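Side-chain contact in A-adding tRNA nucleotidyltransferase (Aquifex aeolicus, PDB 4WBY), which adds the terminal adenosine to tRNAs ending in CC, using ATP and magnesium, to complete their 3' CCA end: residues 157-160 and 165-168. Residues are numbered along the deposited sequence; the frame is centred on the assembly and turned at random.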
ATOM      1  N   PRO A 157      -3.850  21.120  15.601  1.00 14.21           N
ATOM      2  CA  PRO A 157      -3.507  21.913  14.415  1.00 14.94           C
ATOM      3  C   PRO A 157      -2.035  21.917  14.015  1.00 13.63           C
ATOM      4  O   PRO A 157      -1.769  22.253  12.869  1.00 16.18           O
ATOM      5  CB  PRO A 157      -3.956  23.336  14.793  1.00 17.61           C
ATOM      6  CG  PRO A 157      -4.192  23.300  16.259  1.00 22.17           C
ATOM      7  CD  PRO A 157      -4.591  21.907  16.599  1.00 16.51           C
ATOM      8  N   VAL A 158      -1.093  21.561  14.887  1.00 13.62           N
ATOM      9  CA  VAL A 158       0.298  21.583  14.421  1.00 14.65           C
ATOM     10  C   VAL A 158       0.745  20.219  13.876  1.00 14.41           C
ATOM     11  O   VAL A 158       1.926  20.006  13.607  1.00 14.78           O
ATOM     12  CB  VAL A 158       1.284  22.062  15.517  1.00 14.35           C
ATOM     13  CG1 VAL A 158       0.880  23.447  16.045  1.00 15.74           C
ATOM     14  CG2 VAL A 158       1.439  21.046  16.632  1.00 15.29           C
ATOM     15  N   SER A 159      -0.211  19.315  13.657  1.00 12.33           N
ATOM     16  CA  SER A 159       0.099  17.941  13.262  1.00 12.57           C
ATOM     17  C   SER A 159       1.027  17.796  12.043  1.00 12.95           C
ATOM     18  O   SER A 159       1.941  16.963  12.049  1.00 14.39           O
ATOM     19  CB  SER A 159      -1.208  17.195  12.997  1.00 13.82           C
ATOM     20  OG  SER A 159      -0.970  15.833  12.696  1.00 17.00           O
ATOM     21  N   PHE A 160       0.799  18.584  10.995  1.00 12.78           N
ATOM     22  CA  PHE A 160       1.625  18.456   9.798  1.00 13.25           C
ATOM     23  C   PHE A 160       2.996  19.128   9.963  1.00 14.34           C
ATOM     24  O   PHE A 160       3.936  18.771   9.269  1.00 17.76           O
ATOM     25  CB  PHE A 160       0.920  19.041   8.571  1.00 12.50           C
ATOM     26  CG  PHE A 160      -0.354  18.331   8.197  1.00 11.91           C
ATOM     27  CD1 PHE A 160      -0.356  16.969   7.916  1.00 13.17           C
ATOM     28  CD2 PHE A 160      -1.544  19.033   8.096  1.00 12.58           C
ATOM     29  CE1 PHE A 160      -1.542  16.311   7.562  1.00 13.02           C
ATOM     30  CE2 PHE A 160      -2.723  18.391   7.749  1.00 12.36           C
ATOM     31  CZ  PHE A 160      -2.722  17.022   7.469  1.00 11.71           C
ATOM     32  N   VAL A 165       5.254  13.851   7.199  1.00 14.68           N
ATOM     33  CA  VAL A 165       4.861  12.620   6.519  1.00 14.43           C
ATOM     34  C   VAL A 165       3.347  12.416   6.599  1.00 13.67           C
ATOM     35  O   VAL A 165       2.747  11.782   5.727  1.00 14.46           O
ATOM     36  CB  VAL A 165       5.589  11.402   7.096  1.00 17.52           C
ATOM     37  CG1 VAL A 165       5.291  10.163   6.264  1.00 19.94           C
ATOM     38  CG2 VAL A 165       7.085  11.668   7.110  1.00 22.49           C
ATOM     39  N   ARG A 166       2.718  12.983   7.620  1.00 12.13           N
ATOM     40  CA  ARG A 166       1.263  12.889   7.733  1.00 12.52           C
ATOM     41  C   ARG A 166       0.530  13.564   6.582  1.00 12.19           C
ATOM     42  O   ARG A 166      -0.630  13.259   6.340  1.00 13.22           O
ATOM     43  CB  ARG A 166       0.784  13.483   9.058  1.00 12.75           C
ATOM     44  CG  ARG A 166       1.204  12.667  10.260  1.00 13.64           C
ATOM     45  CD  ARG A 166       0.812  13.378  11.536  1.00 15.32           C
ATOM     46  NE  ARG A 166       1.210  12.622  12.710  1.00 17.85           N
ATOM     47  CZ  ARG A 166       1.526  13.179  13.879  1.00 21.68           C
ATOM     48  NH1 ARG A 166       1.506  14.505  14.033  1.00 23.38           N
ATOM     49  NH2 ARG A 166       1.885  12.412  14.887  1.00 26.41           N
ATOM     50  N   ILE A 167       1.192  14.494   5.895  1.00 11.85           N
ATOM     51  CA  ILE A 167       0.621  15.088   4.686  1.00 12.30           C
ATOM     52  C   ILE A 167       0.292  13.988   3.674  1.00 12.58           C
ATOM     53  O   ILE A 167      -0.816  13.925   3.130  1.00 14.05           O
ATOM     54  CB  ILE A 167       1.588  16.108   4.047  1.00 12.74           C
ATOM     55  CG1 ILE A 167       1.791  17.315   4.977  1.00 13.94           C
ATOM     56  CG2 ILE A 167       1.113  16.542   2.652  1.00 14.93           C
ATOM     57  CD1 ILE A 167       2.986  18.181   4.591  1.00 16.74           C
ATOM     58  N   LEU A 168       1.267  13.124   3.411  1.00 12.91           N
ATOM     59  CA  LEU A 168       1.048  12.016   2.488  1.00 12.68           C
ATOM     60  C   LEU A 168       0.056  11.005   3.062  1.00 12.20           C
ATOM     61  O   LEU A 168      -0.797  10.490   2.331  1.00 14.09           O
ATOM     62  CB  LEU A 168       2.375  11.324   2.134  1.00 14.01           C
ATOM     63  CG  LEU A 168       3.425  12.148   1.384  1.00 16.88           C
ATOM     64  CD1 LEU A 168       4.613  11.262   1.034  1.00 19.95           C
ATOM     65  CD2 LEU A 168       2.860  12.813   0.137  1.00 20.53           C
TER
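Arg166 hydrogen-bonds Ser159 through NH1. This nitrogen donates to the backbone O of Ser159 over 3.2 Å, with the donor tilted 22° from the carbonyl plane. The same NH1 makes a weak, bent hydrogen bond to Ser159 OG at 3.1 Å. The arginine chain runs out nearly straight as far as NE, which carries NH1 alongside the serine. With chi1 -176°, Ser159 places its OG beside the arginine, where it also lies 3.2 Å from Arg166 CD.

Beside this polar grip, the Phe160 ring meets helix 165-177 at Arg166 and Ile167. Phe160 CE1, at the ring edge, lies 3.4 Å from Arg166 O, which sits near the ring plane. Phe160 CD1 touches Ile167 CG1 at 3.7 Å and Arg166 CB at 3.8 Å. Leu188, Leu189 and Ala192 of helix 183-194 also pack on the ring.

Glu162 forms a salt bridge with Arg166 NH1 and so helps to fix the guanidinium. A methionine in place of Arg166 would probably leave the Glu162 carboxylate without its mate and Ser159 O without this donor. Arg166 also touches Asp119. Both belong to the ATP-binding site. Glu162 to Arg166 is consistent with the EDxxR nucleotide-recognition motif of class II tRNA nucleotidyltransferases.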